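PDB 3FFR: phosphoserine aminotransferase SerC from Cytophaga hutchinsonii ATCC 33406, which probably catalyses the pyridoxal-phosphate-dependent transfer of an amino group from glutamate to 3-phosphohydroxypyruvate, giving phosphoserine. Local coordinates for residues P148-N153 against D294-S299; T137-S142 against S299-V304; C89-F94 against K118-A123; V166-S171 against D183-S188. All coordinates share one frame; numbering follows the deposited sequence. Where two conformers were deposited one is given.

Interaction 1. Residues P148-N153 against D294-S299; sequences PVEDIN and DAKLRS
A salt-bridge network at the start of the short helix 149-152 joins Glu150 and Asp151 to Lys296, which reaches across from the 3-10 segment 295-297 in the loop ahead of strand 302-307. The lysine chain is extended, with CG anti to its own N (chi1 163°), and its ammonium group comes to rest between the two carboxylates. Asp151 takes the stronger share: Lys296 NZ lies 2.8 Å from Asp151 OD1, on the syn side and 23° out of the carboxylate plane, with a weak second bond to Asp151 OD2. From the other helix residue, Glu150 OE2 meets Lys296 NZ at a weaker 3.3 Å. Beside this bridge the Pro148 ring, at the N-cap position, makes an apolar contact with the loop, Pro148 CD lying 3.5 Å from Leu297 CD2. Pro148 CG is also in van der Waals contact with Lys296 O, at 3.7 Å. The loop's own turn is braced by Asp294, whose OD1 accepts from Lys296 N at 3.0 Å in an Asx turn. Asp294 OD2 bonds to Tyr121 OH, and Glu150 OE2 also has a weak bond to a bound polyether, probably from the crystallisation liquor. Lys296 was modelled in two conformers, so this bridge describes one of its states. Two acidic groups in the first turn of a helix would probably interact favourably with its positive N-terminal end, and the lysine probably offsets their mutual repulsion. The chemistry is thus a partly exposed salt-bridge network beside a small apolar contact of proline and leucine.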
loop_
_atom_site.group_PDB
_atom_site.type_symbol
_atom_site.label_atom_id
_atom_site.label_comp_id
_atom_site.label_asym_id
_atom_site.label_seq_id
_atom_site.Cartn_x
_atom_site.Cartn_y
_atom_site.Cartn_z
ATOM N N PRO A 148 20.913 9.310 18.433
ATOM C CA PRO A 148 20.405 8.695 19.662
ATOM C C PRO A 148 19.309 9.512 20.340
ATOM O O PRO A 148 19.230 10.711 20.158
ATOM C CB PRO A 148 21.627 8.623 20.537
ATOM C CG PRO A 148 22.742 8.473 19.592
ATOM C CD PRO A 148 22.391 9.406 18.460
ATOM N N VAL A 149 18.482 8.822 21.117
ATOM C CA VAL A 149 17.332 9.456 21.772
ATOM C C VAL A 149 17.739 10.667 22.601
ATOM O O VAL A 149 17.048 11.682 22.602
ATOM C CB VAL A 149 16.502 8.417 22.573
ATOM C CG1 VAL A 149 15.441 9.093 23.458
ATOM C CG2 VAL A 149 15.811 7.428 21.578
ATOM N N GLU A 150 18.897 10.590 23.258
ATOM C CA GLU A 150 19.335 11.700 24.099
ATOM C C GLU A 150 19.562 12.944 23.246
ATOM O O GLU A 150 19.324 14.066 23.689
ATOM C CB GLU A 150 20.592 11.362 24.934
ATOM C CG GLU A 150 21.839 11.033 24.135
ATOM C CD GLU A 150 23.027 10.708 25.033
ATOM O OE1 GLU A 150 22.911 10.919 26.265
ATOM O OE2 GLU A 150 24.066 10.255 24.501
ATOM N N ASP A 151 19.990 12.731 22.011
ATOM C CA ASP A 151 20.221 13.863 21.082
ATOM C C ASP A 151 18.872 14.354 20.528
ATOM O O ASP A 151 18.605 15.555 20.400
ATOM C CB ASP A 151 21.185 13.488 19.958
ATOM C CG ASP A 151 22.651 13.319 20.433
ATOM O OD1 ASP A 151 23.024 13.741 21.553
ATOM O OD2 ASP A 151 23.418 12.770 19.634
ATOM N N ILE A 152 18.005 13.402 20.205
ATOM C CA ILE A 152 16.650 13.742 19.719
ATOM C C ILE A 152 15.941 14.649 20.735
ATOM O O ILE A 152 15.240 15.615 20.396
ATOM C CB ILE A 152 15.813 12.453 19.480
ATOM C CG1 ILE A 152 16.390 11.771 18.221
ATOM C CG2 ILE A 152 14.276 12.768 19.314
ATOM C CD1 ILE A 152 15.748 10.564 17.715
ATOM N N ASN A 153 16.149 14.313 21.999
ATOM C CA ASN A 153 15.470 14.985 23.101
ATOM C C ASN A 153 15.854 16.441 23.272
ATOM O O ASN A 153 15.192 17.172 24.014
ATOM C CB ASN A 153 15.701 14.251 24.438
ATOM C CG ASN A 153 14.906 12.965 24.546
ATOM O OD1 ASN A 153 14.003 12.710 23.745
ATOM N ND2 ASN A 153 15.229 12.152 25.555
ATOM N N ASP A 294 32.434 8.452 14.556
ATOM C CA ASP A 294 31.965 8.706 15.931
ATOM C C ASP A 294 31.170 7.515 16.447
ATOM O O ASP A 294 30.024 7.249 16.011
ATOM C CB ASP A 294 31.171 10.025 16.017
ATOM C CG ASP A 294 30.734 10.378 17.430
ATOM O OD1 ASP A 294 30.728 9.505 18.318
ATOM O OD2 ASP A 294 30.332 11.540 17.640
ATOM N N ALA A 295 31.793 6.776 17.359
ATOM C CA ALA A 295 31.201 5.529 17.861
ATOM C C ALA A 295 29.831 5.708 18.452
ATOM O O ALA A 295 28.988 4.816 18.351
ATOM C CB ALA A 295 32.165 4.815 18.886
ATOM N N LYS A 296 29.577 6.882 19.034
ATOM C CA LYS A 296 28.282 7.123 19.676
ATOM C C LYS A 296 27.183 7.175 18.650
ATOM O O LYS A 296 26.031 6.896 18.957
ATOM C CB LYS A 296 28.236 8.426 20.501
ATOM C CG LYS A 296 26.785 8.893 20.828
ATOM C CD LYS A 296 26.720 10.295 21.467
ATOM C CE LYS A 296 25.305 10.919 21.522
ATOM N NZ LYS A 296 25.340 12.274 22.239
ATOM N N LEU A 297 27.548 7.499 17.422
ATOM C CA LEU A 297 26.538 7.681 16.375
ATOM C C LEU A 297 26.409 6.533 15.387
ATOM O O LEU A 297 25.715 6.634 14.377
ATOM C CB LEU A 297 26.805 9.012 15.639
ATOM C CG LEU A 297 26.860 10.266 16.518
ATOM C CD1 LEU A 297 27.125 11.513 15.655
ATOM C CD2 LEU A 297 25.600 10.402 17.389
ATOM N N ARG A 298 27.077 5.436 15.692
ATOM C CA ARG A 298 27.000 4.272 14.836
ATOM C C ARG A 298 25.706 3.518 15.107
ATOM O O ARG A 298 25.335 3.282 16.271
ATOM C CB ARG A 298 28.183 3.350 15.086
ATOM C CG ARG A 298 29.506 3.936 14.667
ATOM C CD ARG A 298 30.635 3.008 15.051
ATOM N NE ARG A 298 31.910 3.704 14.876
ATOM C CZ ARG A 298 33.039 3.343 15.464
ATOM N NH1 ARG A 298 33.038 2.309 16.272
ATOM N NH2 ARG A 298 34.139 4.055 15.283
ATOM N N SER A 299 25.025 3.154 14.029
ATOM C CA SER A 299 23.760 2.428 14.151
ATOM C C SER A 299 23.902 1.053 14.747
ATOM O O SER A 299 24.836 0.322 14.408
ATOM C CB SER A 299 23.100 2.268 12.770
ATOM O OG SER A 299 21.891 1.511 12.863
#

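Interaction 2. Residues T137-S142 against S299-V304; sequences THNETS and SMTTIV
Asn139 meets Ser299 and Thr302 through both ends of its amide. The side chain leaves the backbone with CG anti to N (chi1 -156°) and runs straight at the segment 299-304, where Asn139 OD1 accepts from Ser299 OG at 2.6 Å and Asn139 ND2 donates to Thr302 OG1 at 3.0 Å. Both partners sit slightly tilted, by 17°, from the plane of the amide. Ser146 OG also bonds to OD1 and Ser170 OG to ND2, so the amide is gripped at both ends and its rotation is fixed. Glu140, next along, points its CB away from the partner segment. Glu140 OE2 accepts from Ser142 OG at 2.6 Å, from above the carboxylate plane, and also from Phe94 N, at the start of helix 93-104. Thr141 presents its methyl to the partner segment, with CG2 4.1 Å from Thr302 CG2, while its OG1 bonds to Ser170 OG and to O3 of the cofactor-modified lysine at position 191. Within 299-304, Ser299 OG accepts from Thr301 N at 3.1 Å and from Thr302 N at 3.0 Å, an ST turn and ST motif that lead into strand 302-307. One buried hydroxyl therefore donates to the asparagine and accepts two backbone N-H groups. Beside the cofactor, this buried, fully bonded amide fixes strand 139-140, just after large-sheet strand 133-137, against strand 302-307 of the five-stranded sheet.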
loop_
_atom_site.group_PDB
_atom_site.type_symbol
_atom_site.label_atom_id
_atom_site.label_comp_id
_atom_site.label_asym_id
_atom_site.label_seq_id
_atom_site.Cartn_x
_atom_site.Cartn_y
_atom_site.Cartn_z
ATOM N N THR A 137 15.924 12.070 11.689
ATOM C CA THR A 137 16.045 10.674 11.237
ATOM C C THR A 137 16.834 9.906 12.269
ATOM O O THR A 137 18.055 10.124 12.433
ATOM C CB THR A 137 16.676 10.616 9.866
ATOM O OG1 THR A 137 15.796 11.252 8.913
ATOM C CG2 THR A 137 16.938 9.179 9.445
ATOM N N HIS A 138 16.152 9.016 12.983
ATOM C CA HIS A 138 16.844 8.268 14.051
ATOM C C HIS A 138 17.930 7.373 13.483
ATOM O O HIS A 138 19.005 7.183 14.075
ATOM C CB HIS A 138 15.888 7.427 14.920
ATOM C CG HIS A 138 16.627 6.524 15.836
ATOM N ND1 HIS A 138 16.917 5.204 15.505
ATOM C CD2 HIS A 138 17.315 6.792 16.967
ATOM C CE1 HIS A 138 17.686 4.695 16.446
ATOM N NE2 HIS A 138 17.955 5.642 17.338
ATOM N N ASN A 139 17.649 6.801 12.321
ATOM C CA ASN A 139 18.573 5.859 11.671
ATOM C C ASN A 139 18.674 6.096 10.168
ATOM O O ASN A 139 17.730 5.791 9.415
ATOM C CB ASN A 139 18.179 4.412 11.987
ATOM C CG ASN A 139 19.357 3.442 11.854
ATOM O OD1 ASN A 139 20.361 3.548 12.606
ATOM N ND2 ASN A 139 19.271 2.522 10.910
ATOM N N GLU A 140 19.759 6.738 9.741
ATOM C CA GLU A 140 19.945 7.065 8.302
ATOM C C GLU A 140 20.557 5.826 7.688
ATOM O O GLU A 140 21.766 5.578 7.747
ATOM C CB GLU A 140 20.823 8.320 8.107
ATOM C CG GLU A 140 21.160 8.638 6.659
ATOM C CD GLU A 140 19.953 8.776 5.753
ATOM O OE1 GLU A 140 19.156 9.726 5.936
ATOM O OE2 GLU A 140 19.876 7.948 4.835
ATOM N N THR A 141 19.659 5.050 7.107
ATOM C CA THR A 141 19.954 3.711 6.612
ATOM C C THR A 141 21.033 3.691 5.521
ATOM O O THR A 141 21.752 2.708 5.347
ATOM C CB THR A 141 18.668 3.072 6.038
ATOM O OG1 THR A 141 17.550 3.414 6.864
ATOM C CG2 THR A 141 18.788 1.533 5.941
ATOM N N SER A 142 21.139 4.791 4.796
ATOM C CA SER A 142 22.124 4.859 3.711
ATOM C C SER A 142 23.566 4.891 4.226
ATOM O O SER A 142 24.462 4.291 3.616
ATOM C CB SER A 142 21.889 6.065 2.786
ATOM O OG SER A 142 21.993 7.303 3.469
ATOM N N SER A 299 25.025 3.154 14.029
ATOM C CA SER A 299 23.760 2.428 14.151
ATOM C C SER A 299 23.902 1.053 14.747
ATOM O O SER A 299 24.836 0.322 14.408
ATOM C CB SER A 299 23.100 2.268 12.770
ATOM O OG SER A 299 21.891 1.511 12.863
HETATM N N MSE A 300 23.002 0.713 15.654
HETATM C CA MSE A 300 22.955 -0.644 16.229
HETATM C C MSE A 300 22.182 -1.649 15.338
HETATM O O MSE A 300 22.319 -2.874 15.491
HETATM C CB MSE A 300 22.299 -0.605 17.622
HETATM C CG MSE A 300 23.000 0.186 18.658
HETATM SE SE MSE A 300 24.512 -0.941 19.323
HETATM C CE MSE A 300 25.026 0.205 20.817
ATOM N N THR A 301 21.369 -1.136 14.395
ATOM C CA THR A 301 20.474 -1.956 13.549
ATOM C C THR A 301 20.883 -2.139 12.099
ATOM O O THR A 301 20.550 -3.143 11.450
ATOM C CB THR A 301 19.010 -1.438 13.614
ATOM O OG1 THR A 301 18.957 -0.046 13.244
ATOM C CG2 THR A 301 18.457 -1.607 15.026
ATOM N N THR A 302 21.599 -1.150 11.585
ATOM C CA THR A 302 22.140 -1.231 10.228
ATOM C C THR A 302 23.601 -0.789 10.306
ATOM O O THR A 302 23.915 0.402 10.261
ATOM C CB THR A 302 21.363 -0.370 9.237
ATOM O OG1 THR A 302 21.496 1.008 9.590
ATOM C CG2 THR A 302 19.853 -0.749 9.202
ATOM N N ILE A 303 24.477 -1.786 10.435
ATOM C CA ILE A 303 25.922 -1.552 10.649
ATOM C C ILE A 303 26.655 -1.407 9.329
ATOM O O ILE A 303 26.706 -2.325 8.516
ATOM C CB ILE A 303 26.524 -2.678 11.531
ATOM C CG1 ILE A 303 25.763 -2.747 12.872
ATOM C CG2 ILE A 303 28.032 -2.498 11.759
ATOM C CD1 ILE A 303 26.106 -3.972 13.763
ATOM N N VAL A 304 27.238 -0.230 9.143
ATOM C CA VAL A 304 27.945 0.104 7.921
ATOM C C VAL A 304 29.457 0.080 8.123
ATOM O O VAL A 304 30.023 0.698 9.046
ATOM C CB VAL A 304 27.447 1.454 7.380
ATOM C CG1 VAL A 304 28.190 1.832 6.058
ATOM C CG2 VAL A 304 25.909 1.355 7.163
#

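Interaction 3. Residues C89-F94 against K118-A123; sequences CVNGSF and KGFYPA. With SER (serine), chain B.
With CG anti to its carbonyl carbon (chi1 -63°), Phe120 swings its ring onto the end of strand 85-90, and Asn91, with CG placed between N and C (chi1 67°), turns its amide towards the same loop. Strand 85-90 belongs to the large seven-stranded sheet of the fold type I aminotransferases, the turn after it leads into helix 93-104, and the loop 118-123 packs on that strand's end. Cys89 lies over one ring face: its SG is 4.2 Å from the Phe120 centroid, only 5° off the normal, and its CB makes a CH-pi contact. At the ring edge, Phe120 CZ is 3.6 Å from Val90 O. Asn91 ND2 donates to Lys118 O at 3.1 Å, in the carbonyl plane, while a water bridges that oxygen to Asn91 O. Replacing Asn91 by an alanine would take away this amide, so Lys118 O would probably lose that donor, keeping the water, and the CE2 corner of Phe120 would lose part of its cover. Beyond the turn, Phe94 turns its ring edge to the bound serine, which Tyr329 and, from the second subunit, His36 and Arg37 also hold: Phe94 CZ lies 3.6 Å from the serine CA.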
loop_
_atom_site.group_PDB
_atom_site.type_symbol
_atom_site.label_atom_id
_atom_site.label_comp_id
_atom_site.label_asym_id
_atom_site.label_seq_id
_atom_site.Cartn_x
_atom_site.Cartn_y
_atom_site.Cartn_z
ATOM N N CYS A 89 16.889 17.740 9.445
ATOM C CA CYS A 89 18.289 17.299 9.613
ATOM C C CYS A 89 18.583 16.319 8.486
ATOM O O CYS A 89 17.935 15.271 8.386
ATOM C CB CYS A 89 18.525 16.617 10.971
ATOM S SG CYS A 89 18.678 17.812 12.325
ATOM N N VAL A 90 19.548 16.667 7.648
ATOM C CA VAL A 90 19.889 15.871 6.457
ATOM C C VAL A 90 21.328 15.387 6.496
ATOM O O VAL A 90 22.250 16.206 6.601
ATOM C CB VAL A 90 19.650 16.708 5.167
ATOM C CG1 VAL A 90 20.163 15.960 3.904
ATOM C CG2 VAL A 90 18.148 17.082 5.047
ATOM N N ASN A 91 21.496 14.072 6.429
ATOM C CA ASN A 91 22.852 13.484 6.462
ATOM C C ASN A 91 23.010 12.256 5.604
ATOM O O ASN A 91 23.984 11.506 5.699
ATOM C CB ASN A 91 23.321 13.197 7.896
ATOM C CG ASN A 91 22.511 12.111 8.570
ATOM O OD1 ASN A 91 21.419 11.759 8.119
ATOM N ND2 ASN A 91 23.063 11.545 9.641
ATOM N N GLY A 92 22.025 12.021 4.765
ATOM C CA GLY A 92 22.075 10.870 3.862
ATOM C C GLY A 92 20.904 10.844 2.916
ATOM O O GLY A 92 20.079 11.769 2.868
ATOM N N SER A 93 20.833 9.754 2.174
ATOM C CA SER A 93 19.858 9.648 1.089
ATOM C C SER A 93 18.392 9.703 1.482
ATOM O O SER A 93 17.560 10.315 0.767
ATOM C CB SER A 93 20.113 8.401 0.266
ATOM O OG SER A 93 21.436 8.418 -0.238
ATOM N N PHE A 94 18.067 9.072 2.605
ATOM C CA PHE A 94 16.656 9.048 3.052
ATOM C C PHE A 94 16.237 10.393 3.638
ATOM O O PHE A 94 15.212 10.956 3.240
ATOM C CB PHE A 94 16.406 7.881 3.987
ATOM C CG PHE A 94 16.534 6.578 3.276
ATOM C CD1 PHE A 94 15.486 6.099 2.522
ATOM C CD2 PHE A 94 17.727 5.902 3.257
ATOM C CE1 PHE A 94 15.611 4.905 1.824
ATOM C CE2 PHE A 94 17.885 4.731 2.549
ATOM C CZ PHE A 94 16.828 4.212 1.839
ATOM N N LYS A 118 28.505 11.074 8.555
ATOM C CA LYS A 118 28.529 11.842 9.805
ATOM C C LYS A 118 27.148 12.104 10.373
ATOM O O LYS A 118 26.127 11.965 9.714
ATOM C CB LYS A 118 29.283 13.163 9.621
ATOM C CG LYS A 118 30.759 12.955 9.382
ATOM C CD LYS A 118 31.466 14.220 9.118
ATOM C CE LYS A 118 32.973 13.971 9.069
ATOM N NZ LYS A 118 33.692 15.250 8.819
ATOM N N GLY A 119 27.166 12.511 11.631
ATOM C CA GLY A 119 25.949 12.821 12.360
ATOM C C GLY A 119 25.937 14.233 12.884
ATOM O O GLY A 119 26.709 15.105 12.438
ATOM N N PHE A 120 25.061 14.451 13.854
ATOM C CA PHE A 120 24.784 15.774 14.416
ATOM C C PHE A 120 25.171 15.943 15.876
ATOM O O PHE A 120 25.128 14.997 16.675
ATOM C CB PHE A 120 23.283 16.079 14.265
ATOM C CG PHE A 120 22.849 16.154 12.835
ATOM C CD1 PHE A 120 23.054 17.308 12.096
ATOM C CD2 PHE A 120 22.299 15.048 12.198
ATOM C CE1 PHE A 120 22.677 17.353 10.755
ATOM C CE2 PHE A 120 21.946 15.102 10.867
ATOM C CZ PHE A 120 22.132 16.256 10.158
ATOM N N TYR A 121 25.512 17.189 16.192
ATOM C CA TYR A 121 25.939 17.608 17.548
ATOM C C TYR A 121 25.000 18.751 17.942
ATOM O O TYR A 121 25.195 19.895 17.541
ATOM C CB TYR A 121 27.440 17.989 17.591
ATOM C CG TYR A 121 28.226 16.799 17.123
ATOM C CD1 TYR A 121 28.563 15.773 17.992
ATOM C CD2 TYR A 121 28.512 16.628 15.782
ATOM C CE1 TYR A 121 29.221 14.635 17.536
ATOM C CE2 TYR A 121 29.177 15.465 15.312
ATOM C CZ TYR A 121 29.518 14.486 16.202
ATOM O OH TYR A 121 30.164 13.340 15.762
ATOM N N PRO A 122 23.950 18.412 18.691
ATOM C CA PRO A 122 22.868 19.352 18.934
ATOM C C PRO A 122 23.239 20.656 19.580
ATOM O O PRO A 122 22.549 21.639 19.389
ATOM C CB PRO A 122 21.940 18.574 19.882
ATOM C CG PRO A 122 22.162 17.175 19.564
ATOM C CD PRO A 122 23.601 17.059 19.170
ATOM N N ALA A 123 24.311 20.650 20.333
ATOM C CA ALA A 123 24.713 21.870 21.036
ATOM C C ALA A 123 24.934 22.999 20.023
ATOM O O ALA A 123 24.754 24.172 20.329
ATOM C CB ALA A 123 25.993 21.622 21.840
HETATM N N SER B . 13.995 2.332 -1.535
HETATM C CA SER B . 15.361 2.532 -1.014
HETATM C C SER B . 16.206 2.941 -2.173
HETATM O O SER B . 16.248 4.150 -2.393
HETATM C CB SER B . 15.932 1.305 -0.265
HETATM O OG SER B . 15.118 0.913 0.880
HETATM O OXT SER B . 16.796 2.151 -2.904
HETATM O O HOH W 1 25.436 10.263 7.472
#

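Interaction 4. Residues V166-S171 against D183-S188; sequences VDAVSS and DSVFFS
Phe186 lays one ring face against the backbone of Asp167, where the parallel strands 163-167 and 184-188 run side by side in the seven-stranded sheet of this fold type I aminotransferase. Its CG stands between N and carbonyl carbon (chi1 60°), which brings the ring back over the neighbouring strand. Asp167 CA then makes a CH-pi contact 3.9 Å from the ring centroid, 23° off the normal, and Asp167 CB touches Phe186 CZ at 3.3 Å. The carboxylate and ring planes stand 50° apart, so the two flat groups are not stacked. Val169 adds a methyl, CG2, 4.0 Å from Phe186 CD2, while Ile73 and Ile77 of helix 70-81 also pack on the ring. Val185 points to the opposite face of the sheet from Phe186; in one of its two conformers, Val185 CG2 lies 3.7 Å from Ala168 CB. The strands are joined by the backbone bonds Val166 N to Ser184 O, Phe186 N to Val166 O and Ala168 N to Phe186 O, the last two nearly straight onto their carbonyls. Were Phe186 cut back to an alanine, the gap beside Asp167 would probably leave its side chain less firmly placed against the cofactor. Asp167 is set by an Asx turn: Asp167 OD1 accepts from Val169 N at 3.1 Å, while Asp167 OD2 bonds to N1 of the cofactor-modified lysine at position 191.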
loop_
_atom_site.group_PDB
_atom_site.type_symbol
_atom_site.label_atom_id
_atom_site.label_comp_id
_atom_site.label_asym_id
_atom_site.label_seq_id
_atom_site.Cartn_x
_atom_site.Cartn_y
_atom_site.Cartn_z
ATOM N N VAL A 166 9.996 11.860 13.940
ATOM C CA VAL A 166 11.184 11.014 13.862
ATOM C C VAL A 166 10.966 9.819 12.921
ATOM O O VAL A 166 10.044 9.019 13.083
ATOM C CB VAL A 166 11.611 10.504 15.258
ATOM C CG1 VAL A 166 12.920 9.689 15.148
ATOM C CG2 VAL A 166 11.785 11.658 16.261
ATOM N N ASP A 167 11.826 9.748 11.915
ATOM C CA ASP A 167 11.924 8.594 11.016
ATOM C C ASP A 167 12.741 7.535 11.749
ATOM O O ASP A 167 13.920 7.742 12.062
ATOM C CB ASP A 167 12.535 9.051 9.681
ATOM C CG ASP A 167 12.743 7.934 8.691
ATOM O OD1 ASP A 167 12.950 6.774 9.100
ATOM O OD2 ASP A 167 12.738 8.279 7.490
ATOM N N ALA A 168 12.074 6.447 12.130
ATOM C CA ALA A 168 12.741 5.276 12.800
ATOM C C ALA A 168 12.456 3.991 12.004
ATOM O O ALA A 168 12.374 2.902 12.522
ATOM C CB ALA A 168 12.297 5.148 14.270
ATOM N N VAL A 169 12.317 4.201 10.708
ATOM C CA VAL A 169 11.998 3.188 9.734
ATOM C C VAL A 169 12.913 1.982 9.824
ATOM O O VAL A 169 12.459 0.846 9.832
ATOM C CB VAL A 169 11.985 3.767 8.282
ATOM C CG1 VAL A 169 11.925 2.651 7.221
ATOM C CG2 VAL A 169 10.828 4.792 8.101
ATOM N N SER A 170 14.202 2.240 9.975
ATOM C CA SER A 170 15.187 1.146 9.986
ATOM C C SER A 170 15.734 0.855 11.367
ATOM O O SER A 170 16.802 0.234 11.526
ATOM C CB SER A 170 16.301 1.400 8.973
ATOM O OG SER A 170 16.964 2.628 9.259
ATOM N N SER A 171 14.999 1.278 12.392
ATOM C CA SER A 171 15.447 1.030 13.774
ATOM C C SER A 171 14.386 0.591 14.787
ATOM O O SER A 171 14.679 -0.221 15.657
ATOM C CB SER A 171 16.184 2.252 14.312
ATOM O OG SER A 171 15.361 3.396 14.272
ATOM N N ASP A 183 6.724 14.400 18.926
ATOM C CA ASP A 183 5.296 14.390 18.632
ATOM C C ASP A 183 4.843 13.232 17.746
ATOM O O ASP A 183 3.655 12.912 17.678
ATOM C CB ASP A 183 4.912 15.723 17.981
ATOM C CG ASP A 183 5.219 16.919 18.902
ATOM O OD1 ASP A 183 4.449 17.107 19.899
ATOM O OD2 ASP A 183 6.191 17.672 18.597
ATOM N N SER A 184 5.797 12.583 17.116
ATOM C CA SER A 184 5.456 11.525 16.162
ATOM C C SER A 184 6.672 10.745 15.737
ATOM O O SER A 184 7.809 11.251 15.719
ATOM C CB SER A 184 4.806 12.180 14.910
ATOM O OG SER A 184 4.542 11.296 13.818
ATOM N N VAL A 185 6.408 9.474 15.499
ATOM C CA VAL A 185 7.408 8.574 14.925
ATOM C C VAL A 185 6.734 7.710 13.870
ATOM O O VAL A 185 5.528 7.467 13.912
ATOM C CB VAL A 185 8.108 7.723 16.018
ATOM C CG1 VAL A 185 7.162 6.679 16.597
ATOM C CG2 VAL A 185 9.372 7.055 15.478
ATOM N N PHE A 186 7.519 7.273 12.890
ATOM C CA PHE A 186 6.973 6.416 11.850
ATOM C C PHE A 186 7.981 5.411 11.366
ATOM O O PHE A 186 9.202 5.547 11.524
ATOM C CB PHE A 186 6.426 7.254 10.675
ATOM C CG PHE A 186 7.476 8.121 9.999
ATOM C CD1 PHE A 186 7.735 9.404 10.446
ATOM C CD2 PHE A 186 8.216 7.638 8.936
ATOM C CE1 PHE A 186 8.690 10.214 9.839
ATOM C CE2 PHE A 186 9.171 8.450 8.326
ATOM C CZ PHE A 186 9.408 9.729 8.780
ATOM N N PHE A 187 7.413 4.362 10.813
ATOM C CA PHE A 187 8.198 3.269 10.220
ATOM C C PHE A 187 7.415 2.540 9.167
ATOM O O PHE A 187 6.235 2.819 8.900
ATOM C CB PHE A 187 8.666 2.286 11.296
ATOM C CG PHE A 187 7.560 1.560 12.048
ATOM C CD1 PHE A 187 6.950 2.132 13.149
ATOM C CD2 PHE A 187 7.182 0.297 11.680
ATOM C CE1 PHE A 187 5.930 1.464 13.863
ATOM C CE2 PHE A 187 6.165 -0.386 12.374
ATOM C CZ PHE A 187 5.554 0.198 13.477
ATOM N N SER A 188 8.120 1.640 8.508
ATOM C CA SER A 188 7.450 0.675 7.611
ATOM C C SER A 188 7.907 -0.707 8.057
ATOM O O SER A 188 8.899 -0.843 8.782
ATOM C CB SER A 188 7.628 1.005 6.132
ATOM O OG SER A 188 8.961 1.099 5.762
#

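In the fold
The contacts grade from surface to core. Interaction 1 is partly exposed and chiefly ionic; interaction 3 is mostly buried, mixing sulfur-aromatic packing with an amide-to-carbonyl hydrogen bond and a water; interactions 2 and 4 are wholly buried. Interactions 3 and 4 both reach the large sheet; interaction 4 joins two of its neighbouring strands by backbone bonds and aromatic cover, whereas interaction 2 ties polar side chains to strand 302-307 of the smaller sheet. Interactions 1 and 2 share Ser299, and Tyr121 of interaction 3 bonds to Asp294 of interaction 1. Interactions 2 and 4 meet through Thr141 with Ser170 and His138 with Ser171, and both reach the cofactor; interaction 3 approaches the bound serine through Phe94.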